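Local atomic coordinates of diaminopimelate decarboxylase (Helicobacter pylori, PDB entry 2QGH), a protein that catalyses the pyridoxal-phosphate-dependent decarboxylation of meso-diaminopimelate to L-lysine, the last step of bacterial lysine biosynthesis. Residues 127-132 with 151-156; 131-136 with 185-190; 304-309 with 341-346; 311-316 with 348-353. All blocks are in the same frame, centred on the assembly; numbering follows the deposited sequence.

Contact 1. Residues 127-132 with 151-156; sequences FLNVES and RISIRI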
loop_
_atom_site.group_PDB
_atom_site.type_symbol
_atom_site.label_atom_id
_atom_site.label_comp_id
_atom_site.label_asym_id
_atom_site.label_seq_id
_atom_site.Cartn_x
_atom_site.Cartn_y
_atom_site.Cartn_z
ATOM N N PHE A 127 26.410 -12.889 3.821
ATOM C CA PHE A 127 26.818 -12.575 2.468
ATOM C C PHE A 127 25.818 -11.671 1.794
ATOM O O PHE A 127 24.687 -11.520 2.271
ATOM C CB PHE A 127 27.036 -13.861 1.636
ATOM C CG PHE A 127 25.811 -14.754 1.498
ATOM C CD1 PHE A 127 24.631 -14.281 0.933
ATOM C CD2 PHE A 127 25.877 -16.095 1.862
ATOM C CE1 PHE A 127 23.541 -15.131 0.727
ATOM C CE2 PHE A 127 24.793 -16.955 1.661
ATOM C CZ PHE A 127 23.623 -16.471 1.091
ATOM N N LEU A 128 26.265 -11.038 0.713
ATOM C CA LEU A 128 25.415 -10.170 -0.086
ATOM C C LEU A 128 25.026 -11.003 -1.299
ATOM O O LEU A 128 25.886 -11.560 -1.979
ATOM C CB LEU A 128 26.168 -8.912 -0.534
ATOM C CG LEU A 128 26.085 -7.669 0.362
ATOM C CD1 LEU A 128 26.863 -7.888 1.641
ATOM C CD2 LEU A 128 26.643 -6.474 -0.380
ATOM N N ASN A 129 23.727 -11.108 -1.552
ATOM C CA ASN A 129 23.233 -11.884 -2.678
ATOM C C ASN A 129 23.012 -10.903 -3.810
ATOM O O ASN A 129 22.036 -10.156 -3.812
ATOM C CB ASN A 129 21.936 -12.583 -2.282
ATOM C CG ASN A 129 21.535 -13.658 -3.260
ATOM O OD1 ASN A 129 22.372 -14.438 -3.719
ATOM N ND2 ASN A 129 20.252 -13.717 -3.575
ATOM N N VAL A 130 23.935 -10.895 -4.768
ATOM C CA VAL A 130 23.858 -9.943 -5.874
ATOM C C VAL A 130 22.958 -10.389 -7.021
ATOM O O VAL A 130 22.901 -11.570 -7.370
ATOM C CB VAL A 130 25.270 -9.598 -6.403
ATOM C CG1 VAL A 130 26.266 -9.651 -5.260
ATOM C CG2 VAL A 130 25.666 -10.532 -7.496
ATOM N N GLU A 131 22.265 -9.420 -7.608
ATOM C CA GLU A 131 21.332 -9.694 -8.683
ATOM C C GLU A 131 21.780 -9.155 -10.039
ATOM O O GLU A 131 21.136 -9.419 -11.051
ATOM C CB GLU A 131 19.963 -9.119 -8.313
ATOM C CG GLU A 131 19.539 -9.414 -6.876
ATOM C CD GLU A 131 18.244 -10.205 -6.784
ATOM O OE1 GLU A 131 17.734 -10.378 -5.658
ATOM O OE2 GLU A 131 17.742 -10.658 -7.836
ATOM N N SER A 132 22.872 -8.395 -10.067
ATOM C CA SER A 132 23.366 -7.859 -11.334
ATOM C C SER A 132 24.885 -7.779 -11.353
ATOM O O SER A 132 25.524 -7.692 -10.310
ATOM C CB SER A 132 22.768 -6.469 -11.609
ATOM O OG SER A 132 23.337 -5.469 -10.775
ATOM N N ARG A 151 32.033 -11.392 1.189
ATOM C CA ARG A 151 31.439 -12.696 0.908
ATOM C C ARG A 151 30.180 -12.428 0.100
ATOM O O ARG A 151 29.324 -11.667 0.527
ATOM C CB ARG A 151 31.049 -13.429 2.202
ATOM C CG ARG A 151 32.221 -13.956 3.019
ATOM C CD ARG A 151 31.765 -14.913 4.125
ATOM N NE ARG A 151 31.068 -14.225 5.206
ATOM C CZ ARG A 151 31.667 -13.526 6.167
ATOM N NH1 ARG A 151 32.990 -13.423 6.194
ATOM N NH2 ARG A 151 30.946 -12.921 7.097
ATOM N N ILE A 152 30.065 -13.030 -1.076
ATOM C CA ILE A 152 28.872 -12.813 -1.878
ATOM C C ILE A 152 28.272 -14.120 -2.370
ATOM O O ILE A 152 28.931 -15.156 -2.402
ATOM C CB ILE A 152 29.150 -11.901 -3.112
ATOM C CG1 ILE A 152 30.146 -12.571 -4.055
ATOM C CG2 ILE A 152 29.673 -10.546 -2.669
ATOM C CD1 ILE A 152 29.499 -13.198 -5.255
ATOM N N SER A 153 26.998 -14.055 -2.721
ATOM C CA SER A 153 26.268 -15.188 -3.260
ATOM C C SER A 153 25.700 -14.622 -4.554
ATOM O O SER A 153 25.562 -13.413 -4.685
ATOM C CB SER A 153 25.132 -15.591 -2.315
ATOM O OG SER A 153 24.293 -16.578 -2.900
ATOM N N ILE A 154 25.391 -15.469 -5.521
ATOM C CA ILE A 154 24.830 -14.948 -6.752
ATOM C C ILE A 154 23.506 -15.616 -7.022
ATOM O O ILE A 154 23.401 -16.836 -7.014
ATOM C CB ILE A 154 25.797 -15.139 -7.950
ATOM C CG1 ILE A 154 27.043 -14.274 -7.734
ATOM C CG2 ILE A 154 25.121 -14.724 -9.245
ATOM C CD1 ILE A 154 28.020 -14.251 -8.897
ATOM N N ARG A 155 22.486 -14.796 -7.241
ATOM C CA ARG A 155 21.144 -15.291 -7.513
ATOM C C ARG A 155 20.969 -15.575 -8.996
ATOM O O ARG A 155 21.162 -14.691 -9.828
ATOM C CB ARG A 155 20.105 -14.258 -7.066
ATOM C CG ARG A 155 18.672 -14.691 -7.296
ATOM C CD ARG A 155 17.672 -13.690 -6.727
ATOM N NE ARG A 155 16.301 -14.162 -6.893
ATOM C CZ ARG A 155 15.219 -13.522 -6.455
ATOM N NH1 ARG A 155 15.331 -12.367 -5.806
ATOM N NH2 ARG A 155 14.016 -14.042 -6.670
ATOM N N ILE A 156 20.615 -16.808 -9.339
ATOM C CA ILE A 156 20.420 -17.118 -10.743
ATOM C C ILE A 156 18.943 -17.281 -11.053
ATOM O O ILE A 156 18.161 -17.749 -10.225
ATOM C CB ILE A 156 21.177 -18.406 -11.194
ATOM C CG1 ILE A 156 20.395 -19.659 -10.807
ATOM C CG2 ILE A 156 22.578 -18.437 -10.585
ATOM C CD1 ILE A 156 20.266 -19.864 -9.323
#
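The Phe127 ring carries Ser153 CB over one face, a CH-pi contact with the carbon 3.6 Å from the ring centroid. The Arg155 guanidinium meets Glu131 at its edge, near its own plane, with the carboxylate turned 57° against it. The Asn129 amide plane is nearly parallel to that of the guanidinium, 16° apart, and its ND2 packs beside Arg155 CB. These groups lie on, or just past, two adjacent parallel strands of the TIM barrel, 127-130 and 151-155, joined by helix 133-146 in a beta-alpha-beta unit. The backbone bonds follow the parallel pattern. Leu128 N and Val130 N donate to Arg151 O and Ser153 O, and Ser153 N and Arg155 N donate to Leu128 O and Val130 O. Leu128, Val130, Ile152 and Ile154 share the face turned to the helices; Val130 CG2 reaches Ile154 CG1 at 4.0 Å. Asn129 and Ser153 share the opposite face. Ser153 OG donates to Asn129 OD1 at 3.0 Å and is also bonded to Ser201 OG. Arg155 is fully extended, with CG anti to the backbone N (chi1 -179°). It reaches out from the C-terminal end of the strand to Glu131, near the bound pyridoxal phosphate, and NH2 is held by His205 O. Glu131 OE2 takes Gly178 N; in a salt bridge, the syn lone pair of Glu131 OE1 receives Arg155 NH1 at 3.1 Å.

Contact 2. Residues 131-136 with 185-190; sequences ESFMEL and LEMFLW
Ser132 meets Met187 through its backbone: Met187 CE lies 3.3 Å from Ser132 O. Its side chain works within the turn. Ser132 is the N-cap of helix 133-146, and its OG accepts from Glu135 N at 3.0 Å. The start of the helix is further tied by Glu135, whose OE1 accepts from Glu131 N. Phe133 carries most of the contact with helix 181-193. Its chi1 of -153° swings CG away from the backbone N, and the ring reaches across to the other helix. Met187 CG sits over one face, 3.6 Å from the centroid. Met187 SD lies farther off and oblique, a Met-aromatic contact. The two side chains run past each other in opposite directions. The far edge of Phe133 points into the face of Trp190, and CZ comes 3.5 Å from Trp190 CG. This is a T-shaped stack with planes at 86°. Glu186 OE1 lies 4.0 Å from Phe133 CE1 near the ring plane, its carboxylate almost perpendicular to the ring. One turn on, Leu136 points toward helix 181-193. Its CD2 packs 3.5 Å from Met187 O and 4.2 Å from Trp190 CE3. Leu136 and Met187 also rest on Val130, so they fill the layer between helices and strands. Such apolar packing of neighbouring helices on the outside of the parallel strands is typical of a TIM barrel.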
loop_
_atom_site.group_PDB
_atom_site.type_symbol
_atom_site.label_atom_id
_atom_site.label_comp_id
_atom_site.label_asym_id
_atom_site.label_seq_id
_atom_site.Cartn_x
_atom_site.Cartn_y
_atom_site.Cartn_z
ATOM N N GLU A 131 22.265 -9.420 -7.608
ATOM C CA GLU A 131 21.332 -9.694 -8.683
ATOM C C GLU A 131 21.780 -9.155 -10.039
ATOM O O GLU A 131 21.136 -9.419 -11.051
ATOM C CB GLU A 131 19.963 -9.119 -8.313
ATOM C CG GLU A 131 19.539 -9.414 -6.876
ATOM C CD GLU A 131 18.244 -10.205 -6.784
ATOM O OE1 GLU A 131 17.734 -10.378 -5.658
ATOM O OE2 GLU A 131 17.742 -10.658 -7.836
ATOM N N SER A 132 22.872 -8.395 -10.067
ATOM C CA SER A 132 23.366 -7.859 -11.334
ATOM C C SER A 132 24.885 -7.779 -11.353
ATOM O O SER A 132 25.524 -7.692 -10.310
ATOM C CB SER A 132 22.768 -6.469 -11.609
ATOM O OG SER A 132 23.337 -5.469 -10.775
ATOM N N PHE A 133 25.468 -7.809 -12.545
ATOM C CA PHE A 133 26.912 -7.726 -12.663
ATOM C C PHE A 133 27.379 -6.343 -12.206
ATOM O O PHE A 133 28.437 -6.218 -11.594
ATOM C CB PHE A 133 27.340 -7.990 -14.112
ATOM C CG PHE A 133 28.734 -8.557 -14.254
ATOM C CD1 PHE A 133 29.095 -9.257 -15.403
ATOM C CD2 PHE A 133 29.679 -8.412 -13.240
ATOM C CE1 PHE A 133 30.375 -9.809 -15.538
ATOM C CE2 PHE A 133 30.961 -8.960 -13.368
ATOM C CZ PHE A 133 31.306 -9.659 -14.517
ATOM N N MET A 134 26.584 -5.312 -12.491
ATOM C CA MET A 134 26.936 -3.952 -12.090
ATOM C C MET A 134 26.902 -3.821 -10.567
ATOM O O MET A 134 27.621 -3.012 -9.992
ATOM C CB MET A 134 25.989 -2.924 -12.731
ATOM C CG MET A 134 26.470 -1.472 -12.577
ATOM S SD MET A 134 25.414 -0.188 -13.336
ATOM C CE MET A 134 25.612 -0.604 -15.118
ATOM N N GLU A 135 26.063 -4.618 -9.911
ATOM C CA GLU A 135 25.987 -4.592 -8.453
ATOM C C GLU A 135 27.271 -5.211 -7.907
ATOM O O GLU A 135 27.838 -4.737 -6.932
ATOM C CB GLU A 135 24.797 -5.418 -7.949
ATOM C CG GLU A 135 24.502 -5.234 -6.462
ATOM C CD GLU A 135 23.783 -6.431 -5.847
ATOM O OE1 GLU A 135 22.970 -7.068 -6.552
ATOM O OE2 GLU A 135 24.021 -6.724 -4.651
ATOM N N LEU A 136 27.713 -6.290 -8.542
ATOM C CA LEU A 136 28.921 -6.988 -8.134
ATOM C C LEU A 136 30.137 -6.065 -8.216
ATOM O O LEU A 136 30.993 -6.071 -7.332
ATOM C CB LEU A 136 29.139 -8.216 -9.023
ATOM C CG LEU A 136 30.180 -9.244 -8.566
ATOM C CD1 LEU A 136 29.678 -9.983 -7.328
ATOM C CD2 LEU A 136 30.444 -10.231 -9.695
ATOM N N LEU A 185 27.845 -17.531 -14.670
ATOM C CA LEU A 185 29.138 -18.193 -14.762
ATOM C C LEU A 185 30.222 -17.143 -14.884
ATOM O O LEU A 185 31.264 -17.236 -14.242
ATOM C CB LEU A 185 29.182 -19.127 -15.974
ATOM C CG LEU A 185 28.392 -20.434 -15.825
ATOM C CD1 LEU A 185 28.299 -21.150 -17.163
ATOM C CD2 LEU A 185 29.068 -21.317 -14.788
ATOM N N GLU A 186 29.963 -16.134 -15.702
ATOM C CA GLU A 186 30.926 -15.069 -15.909
ATOM C C GLU A 186 31.114 -14.247 -14.632
ATOM O O GLU A 186 32.242 -13.952 -14.235
ATOM C CB GLU A 186 30.465 -14.174 -17.062
ATOM C CG GLU A 186 31.485 -13.127 -17.464
ATOM C CD GLU A 186 31.017 -12.252 -18.612
ATOM O OE1 GLU A 186 31.742 -11.290 -18.948
ATOM O OE2 GLU A 186 29.928 -12.524 -19.175
ATOM N N MET A 187 30.007 -13.890 -13.988
ATOM C CA MET A 187 30.057 -13.107 -12.757
ATOM C C MET A 187 30.858 -13.836 -11.675
ATOM O O MET A 187 31.670 -13.233 -10.969
ATOM C CB MET A 187 28.635 -12.815 -12.261
ATOM C CG MET A 187 27.920 -11.712 -13.033
ATOM S SD MET A 187 26.155 -11.556 -12.660
ATOM C CE MET A 187 26.222 -10.799 -11.001
ATOM N N PHE A 188 30.629 -15.137 -11.555
ATOM C CA PHE A 188 31.338 -15.938 -10.568
ATOM C C PHE A 188 32.845 -15.916 -10.806
ATOM O O PHE A 188 33.627 -15.675 -9.883
ATOM C CB PHE A 188 30.840 -17.384 -10.605
ATOM C CG PHE A 188 29.827 -17.706 -9.548
ATOM C CD1 PHE A 188 28.501 -17.956 -9.887
ATOM C CD2 PHE A 188 30.204 -17.782 -8.210
ATOM C CE1 PHE A 188 27.564 -18.281 -8.908
ATOM C CE2 PHE A 188 29.276 -18.105 -7.221
ATOM C CZ PHE A 188 27.957 -18.356 -7.568
ATOM N N LEU A 189 33.253 -16.185 -12.041
ATOM C CA LEU A 189 34.671 -16.188 -12.374
ATOM C C LEU A 189 35.257 -14.836 -11.994
ATOM O O LEU A 189 36.369 -14.749 -11.480
ATOM C CB LEU A 189 34.864 -16.450 -13.873
ATOM C CG LEU A 189 34.369 -17.822 -14.342
ATOM C CD1 LEU A 189 34.466 -17.939 -15.855
ATOM C CD2 LEU A 189 35.191 -18.904 -13.660
ATOM N N TRP A 190 34.473 -13.789 -12.230
ATOM C CA TRP A 190 34.878 -12.424 -11.937
ATOM C C TRP A 190 35.106 -12.188 -10.448
ATOM O O TRP A 190 36.052 -11.499 -10.059
ATOM C CB TRP A 190 33.812 -11.462 -12.432
ATOM C CG TRP A 190 34.360 -10.171 -12.879
ATOM C CD1 TRP A 190 34.865 -9.879 -14.116
ATOM C CD2 TRP A 190 34.460 -8.976 -12.108
ATOM N NE1 TRP A 190 35.270 -8.567 -14.163
ATOM C CE2 TRP A 190 35.032 -7.989 -12.943
ATOM C CE3 TRP A 190 34.121 -8.639 -10.795
ATOM C CZ2 TRP A 190 35.270 -6.686 -12.506
ATOM C CZ3 TRP A 190 34.355 -7.349 -10.359
ATOM C CH2 TRP A 190 34.925 -6.384 -11.217
#

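Contact 3. Residues 304-309 with 341-346; sequences KRFVIV and PCDVVG
Arg305 CB starts 3.6 Å from Pro341 O, and CG then passes Cys342 CB. These residues stand at the start of the parallel pairing of strands 306-309 and 341-345 in the mixed beta sheet outside the barrel. The Arg305 chain bends at chi3 (72°), which folds the guanidinium back over Cys342. Cys342 CB lies over one face of the group, 3.6 Å from Arg305 NE. At the tip, Arg305 NH2 passes Cys342 SG and bonds to Leu361 O, while NH1 forms a salt bridge with Glu298. Both ends of the guanidinium are thus anchored on neighbouring strands. Beyond it, Cys342 SG touches Val307 CG2 at 3.6 Å. On the other face of the sheet, Phe306 and Asp343 lie side by side, and Ile308 CG1 packs on Val345 CG2. Asp343 OD2 is taken by Asp358 N. Four backbone bonds alternate along the pair; in the last, Val309 N donates to Val345 O at 2.7 Å and 172°.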
loop_
_atom_site.group_PDB
_atom_site.type_symbol
_atom_site.label_atom_id
_atom_site.label_comp_id
_atom_site.label_asym_id
_atom_site.label_seq_id
_atom_site.Cartn_x
_atom_site.Cartn_y
_atom_site.Cartn_z
ATOM N N LYS A 304 -28.001 -6.482 -2.531
ATOM C CA LYS A 304 -26.787 -7.035 -1.933
ATOM C C LYS A 304 -26.604 -6.542 -0.502
ATOM O O LYS A 304 -27.081 -5.468 -0.144
ATOM C CB LYS A 304 -25.556 -6.650 -2.769
ATOM C CG LYS A 304 -25.713 -6.898 -4.277
ATOM C CD LYS A 304 -26.125 -8.347 -4.605
ATOM C CE LYS A 304 -25.018 -9.353 -4.286
ATOM N NZ LYS A 304 -25.407 -10.766 -4.584
ATOM N N ARG A 305 -25.924 -7.339 0.317
ATOM C CA ARG A 305 -25.673 -6.961 1.701
ATOM C C ARG A 305 -24.222 -6.571 1.876
ATOM O O ARG A 305 -23.320 -7.235 1.355
ATOM C CB ARG A 305 -25.997 -8.103 2.684
ATOM C CG ARG A 305 -25.442 -7.827 4.088
ATOM C CD ARG A 305 -26.109 -8.626 5.199
ATOM N NE ARG A 305 -25.750 -10.036 5.182
ATOM C CZ ARG A 305 -25.104 -10.660 6.163
ATOM N NH1 ARG A 305 -24.735 -10.001 7.253
ATOM N NH2 ARG A 305 -24.834 -11.955 6.055
ATOM N N PHE A 306 -24.004 -5.488 2.613
ATOM C CA PHE A 306 -22.662 -5.010 2.875
ATOM C C PHE A 306 -22.392 -4.974 4.372
ATOM O O PHE A 306 -23.144 -4.362 5.138
ATOM C CB PHE A 306 -22.462 -3.610 2.291
ATOM C CG PHE A 306 -22.519 -3.556 0.788
ATOM C CD1 PHE A 306 -23.714 -3.300 0.131
ATOM C CD2 PHE A 306 -21.365 -3.728 0.030
ATOM C CE1 PHE A 306 -23.760 -3.209 -1.265
ATOM C CE2 PHE A 306 -21.399 -3.640 -1.361
ATOM C CZ PHE A 306 -22.600 -3.378 -2.010
ATOM N N VAL A 307 -21.323 -5.644 4.786
ATOM C CA VAL A 307 -20.929 -5.662 6.186
ATOM C C VAL A 307 -19.719 -4.736 6.330
ATOM O O VAL A 307 -18.594 -5.109 5.994
ATOM C CB VAL A 307 -20.560 -7.087 6.643
ATOM C CG1 VAL A 307 -19.895 -7.043 8.025
ATOM C CG2 VAL A 307 -21.820 -7.959 6.680
ATOM N N ILE A 308 -19.971 -3.526 6.827
ATOM C CA ILE A 308 -18.940 -2.511 7.010
ATOM C C ILE A 308 -18.189 -2.700 8.315
ATOM O O ILE A 308 -18.761 -2.626 9.406
ATOM C CB ILE A 308 -19.565 -1.095 6.957
ATOM C CG1 ILE A 308 -20.224 -0.890 5.593
ATOM C CG2 ILE A 308 -18.510 -0.037 7.168
ATOM C CD1 ILE A 308 -21.340 0.137 5.603
ATOM N N VAL A 309 -16.888 -2.928 8.177
ATOM C CA VAL A 309 -16.000 -3.174 9.296
ATOM C C VAL A 309 -15.013 -2.007 9.469
ATOM O O VAL A 309 -14.805 -1.234 8.535
ATOM C CB VAL A 309 -15.313 -4.531 9.040
ATOM C CG1 VAL A 309 -13.810 -4.433 9.205
ATOM C CG2 VAL A 309 -15.931 -5.585 9.944
ATOM N N PRO A 341 -25.337 -14.219 1.992
ATOM C CA PRO A 341 -24.212 -13.673 1.228
ATOM C C PRO A 341 -24.001 -12.180 1.501
ATOM O O PRO A 341 -24.965 -11.414 1.567
ATOM C CB PRO A 341 -24.608 -13.960 -0.220
ATOM C CG PRO A 341 -26.109 -13.917 -0.180
ATOM C CD PRO A 341 -26.416 -14.667 1.093
ATOM N N CYS A 342 -22.739 -11.775 1.655
ATOM C CA CYS A 342 -22.408 -10.376 1.931
ATOM C C CYS A 342 -20.960 -10.032 1.608
ATOM O O CYS A 342 -20.078 -10.885 1.690
ATOM C CB CYS A 342 -22.643 -10.066 3.407
ATOM S SG CYS A 342 -21.414 -10.821 4.501
ATOM N N ASP A 343 -20.725 -8.773 1.248
ATOM C CA ASP A 343 -19.382 -8.281 0.959
ATOM C C ASP A 343 -18.854 -7.646 2.236
ATOM O O ASP A 343 -19.471 -6.729 2.775
ATOM C CB ASP A 343 -19.406 -7.220 -0.142
ATOM C CG ASP A 343 -19.613 -7.810 -1.515
ATOM O OD1 ASP A 343 -19.483 -7.059 -2.503
ATOM O OD2 ASP A 343 -19.902 -9.021 -1.608
ATOM N N VAL A 344 -17.728 -8.142 2.732
ATOM C CA VAL A 344 -17.124 -7.597 3.943
ATOM C C VAL A 344 -16.217 -6.456 3.479
ATOM O O VAL A 344 -15.226 -6.685 2.786
ATOM C CB VAL A 344 -16.317 -8.682 4.667
ATOM C CG1 VAL A 344 -15.861 -8.187 6.030
ATOM C CG2 VAL A 344 -17.179 -9.935 4.811
ATOM N N VAL A 345 -16.574 -5.228 3.851
ATOM C CA VAL A 345 -15.831 -4.049 3.422
ATOM C C VAL A 345 -15.320 -3.150 4.538
ATOM O O VAL A 345 -15.839 -3.161 5.658
ATOM C CB VAL A 345 -16.689 -3.189 2.466
ATOM C CG1 VAL A 345 -17.268 -4.064 1.359
ATOM C CG2 VAL A 345 -17.809 -2.503 3.236
ATOM N N GLY A 346 -14.298 -2.366 4.212
ATOM C CA GLY A 346 -13.712 -1.452 5.173
ATOM C C GLY A 346 -14.226 -0.030 5.010
ATOM O O GLY A 346 -15.153 0.219 4.237
#

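Contact 4. Residues 311-316 with 348-353; sequences AGMNDF and VCESSD. With LYS (lysine), chain C.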
loop_
_atom_site.group_PDB
_atom_site.type_symbol
_atom_site.label_atom_id
_atom_site.label_comp_id
_atom_site.label_asym_id
_atom_site.label_seq_id
_atom_site.Cartn_x
_atom_site.Cartn_y
_atom_site.Cartn_z
ATOM N N ALA A 311 -11.676 -1.975 9.794
ATOM C CA ALA A 311 -10.323 -2.157 9.255
ATOM C C ALA A 311 -10.465 -1.925 7.749
ATOM O O ALA A 311 -11.540 -2.130 7.195
ATOM C CB ALA A 311 -9.810 -3.572 9.525
ATOM N N GLY A 312 -9.399 -1.493 7.085
ATOM C CA GLY A 312 -9.505 -1.245 5.662
ATOM C C GLY A 312 -8.297 -1.685 4.864
ATOM O O GLY A 312 -7.327 -2.210 5.411
ATOM N N MET A 313 -8.352 -1.453 3.561
ATOM C CA MET A 313 -7.265 -1.830 2.674
ATOM C C MET A 313 -5.927 -1.219 3.089
ATOM O O MET A 313 -4.873 -1.801 2.831
ATOM C CB MET A 313 -7.604 -1.427 1.243
ATOM C CG MET A 313 -7.722 0.076 1.040
ATOM S SD MET A 313 -8.070 0.424 -0.682
ATOM C CE MET A 313 -6.469 -0.002 -1.461
ATOM N N ASN A 314 -5.953 -0.051 3.730
ATOM C CA ASN A 314 -4.699 0.553 4.168
ATOM C C ASN A 314 -4.041 -0.353 5.210
ATOM O O ASN A 314 -2.817 -0.414 5.299
ATOM C CB ASN A 314 -4.921 1.949 4.769
ATOM C CG ASN A 314 -5.600 1.902 6.119
ATOM O OD1 ASN A 314 -6.780 1.576 6.218
ATOM N ND2 ASN A 314 -4.858 2.222 7.169
ATOM N N ASP A 315 -4.854 -1.060 5.988
ATOM C CA ASP A 315 -4.340 -1.963 7.022
ATOM C C ASP A 315 -3.969 -3.324 6.450
ATOM O O ASP A 315 -3.027 -3.966 6.902
ATOM C CB ASP A 315 -5.382 -2.210 8.118
ATOM C CG ASP A 315 -5.946 -0.937 8.704
ATOM O OD1 ASP A 315 -5.167 -0.116 9.234
ATOM O OD2 ASP A 315 -7.183 -0.774 8.644
ATOM N N PHE A 316 -4.732 -3.770 5.462
ATOM C CA PHE A 316 -4.503 -5.076 4.860
ATOM C C PHE A 316 -4.677 -4.941 3.363
ATOM O O PHE A 316 -5.795 -4.869 2.855
ATOM C CB PHE A 316 -5.500 -6.084 5.443
ATOM C CG PHE A 316 -5.293 -7.487 4.971
ATOM C CD1 PHE A 316 -4.050 -8.107 5.110
ATOM C CD2 PHE A 316 -6.338 -8.194 4.381
ATOM C CE1 PHE A 316 -3.850 -9.414 4.664
ATOM C CE2 PHE A 316 -6.149 -9.506 3.930
ATOM C CZ PHE A 316 -4.903 -10.116 4.072
ATOM N N VAL A 348 -12.472 2.680 3.797
ATOM C CA VAL A 348 -11.852 3.543 2.801
ATOM C C VAL A 348 -12.660 3.747 1.527
ATOM O O VAL A 348 -13.315 2.839 1.018
ATOM C CB VAL A 348 -10.374 3.119 2.513
ATOM C CG1 VAL A 348 -9.802 2.393 3.740
ATOM C CG2 VAL A 348 -10.264 2.300 1.271
ATOM N N CYS A 349 -12.622 4.989 1.057
ATOM C CA CYS A 349 -13.345 5.479 -0.113
ATOM C C CYS A 349 -13.228 4.767 -1.462
ATOM O O CYS A 349 -13.796 5.236 -2.445
ATOM C CB CYS A 349 -12.983 6.955 -0.302
ATOM S SG CYS A 349 -11.190 7.256 -0.271
ATOM N N GLU A 350 -12.521 3.644 -1.516
ATOM C CA GLU A 350 -12.333 2.909 -2.770
ATOM C C GLU A 350 -13.059 1.583 -2.867
ATOM O O GLU A 350 -13.253 0.903 -1.864
ATOM C CB GLU A 350 -10.863 2.624 -2.984
ATOM C CG GLU A 350 -10.175 3.602 -3.841
ATOM C CD GLU A 350 -8.693 3.399 -3.793
ATOM O OE1 GLU A 350 -8.230 2.308 -4.187
ATOM O OE2 GLU A 350 -8.002 4.331 -3.346
ATOM N N SER A 351 -13.416 1.201 -4.091
ATOM C CA SER A 351 -14.107 -0.064 -4.328
ATOM C C SER A 351 -13.199 -1.255 -4.039
ATOM O O SER A 351 -13.674 -2.326 -3.670
ATOM C CB SER A 351 -14.609 -0.145 -5.771
ATOM O OG SER A 351 -15.737 0.688 -5.966
ATOM N N SER A 352 -11.893 -1.070 -4.210
ATOM C CA SER A 352 -10.947 -2.140 -3.941
ATOM C C SER A 352 -10.942 -2.449 -2.455
ATOM O O SER A 352 -10.411 -3.475 -2.022
ATOM C CB SER A 352 -9.550 -1.736 -4.394
ATOM O OG SER A 352 -9.246 -0.414 -3.988
ATOM N N ASP A 353 -11.551 -1.568 -1.667
ATOM C CA ASP A 353 -11.591 -1.780 -0.233
ATOM C C ASP A 353 -12.721 -2.671 0.266
ATOM O O ASP A 353 -13.659 -2.208 0.921
ATOM C CB ASP A 353 -11.640 -0.450 0.514
ATOM C CG ASP A 353 -11.728 -0.643 2.005
ATOM O OD1 ASP A 353 -10.944 -1.461 2.532
ATOM O OD2 ASP A 353 -12.574 0.008 2.649
HETATM N N LYS C . -6.633 5.586 -5.073
HETATM C CA LYS C . -7.220 5.623 -6.449
HETATM C C LYS C . -6.133 5.911 -7.484
HETATM O O LYS C . -4.947 5.829 -7.104
HETATM C CB LYS C . -8.324 6.693 -6.518
HETATM C CG LYS C . -9.526 6.372 -5.641
HETATM C CD LYS C . -10.433 7.569 -5.428
HETATM C CE LYS C . -11.624 7.171 -4.559
HETATM N NZ LYS C . -12.504 8.311 -4.134
HETATM O OXT LYS C . -6.468 6.210 -8.652
#
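Met313 packs against Val348, its CG only 3.4 Å from Val348 CG2, a tight fit. The Met313 backbone is held too: Met313 N donates to Asp353 OD1 at 2.8 Å, from above the carboxylate plane. Met313 CG stands between the backbone N and carbonyl carbon (chi1 65°), and SD continues to 3.6 Å from Ser352 OG. Glu350 OE2 accepts a short hydrogen bond from the alpha-amino N of the bound lysine, 2.5 Å away. Tyr386 also bonds to OE2, and Tyr322 of the second subunit to OE1. The loops help form an active site at the subunit interface: Cys349 touches pyridoxal phosphate, and Arg282 and Arg318 of the second subunit also bind the lysine. In the next shell, a type I turn sets Glu350, Ser352 and Asp353, and Gly312 N is held by Asp315 OD2, which pairs with Arg389. The two loops follow strands 306-309 and 340-345; one leads into helix 318-322, whose Ser320 packs on Met313, and the other into strand 354-361.

How the contacts relate
Contacts 1 and 2 belong to the barrel, contacts 3 and 4 to the mixed-sheet region on the opposite side of the chain's centre. Contact 1 is buried between strands; contact 2 lies one layer outward and is partly exposed. They touch where Val130 and Ile154 meet Met187, and they share Glu131 and Ser132. Contact 3 is a buried strand pair like contact 1, but without its charged pair across the strands. Contact 4 continues beyond the same two strands, is buried, and borders the second subunit and the bound lysine. Backbone bonds dominate 1 and 3. Aromatic and aliphatic packing makes up contact 2. Contact 4 combines methionine packing with a carboxylate-to-backbone bond, and its Glu350 holds the ligand. All four reach the second subunit.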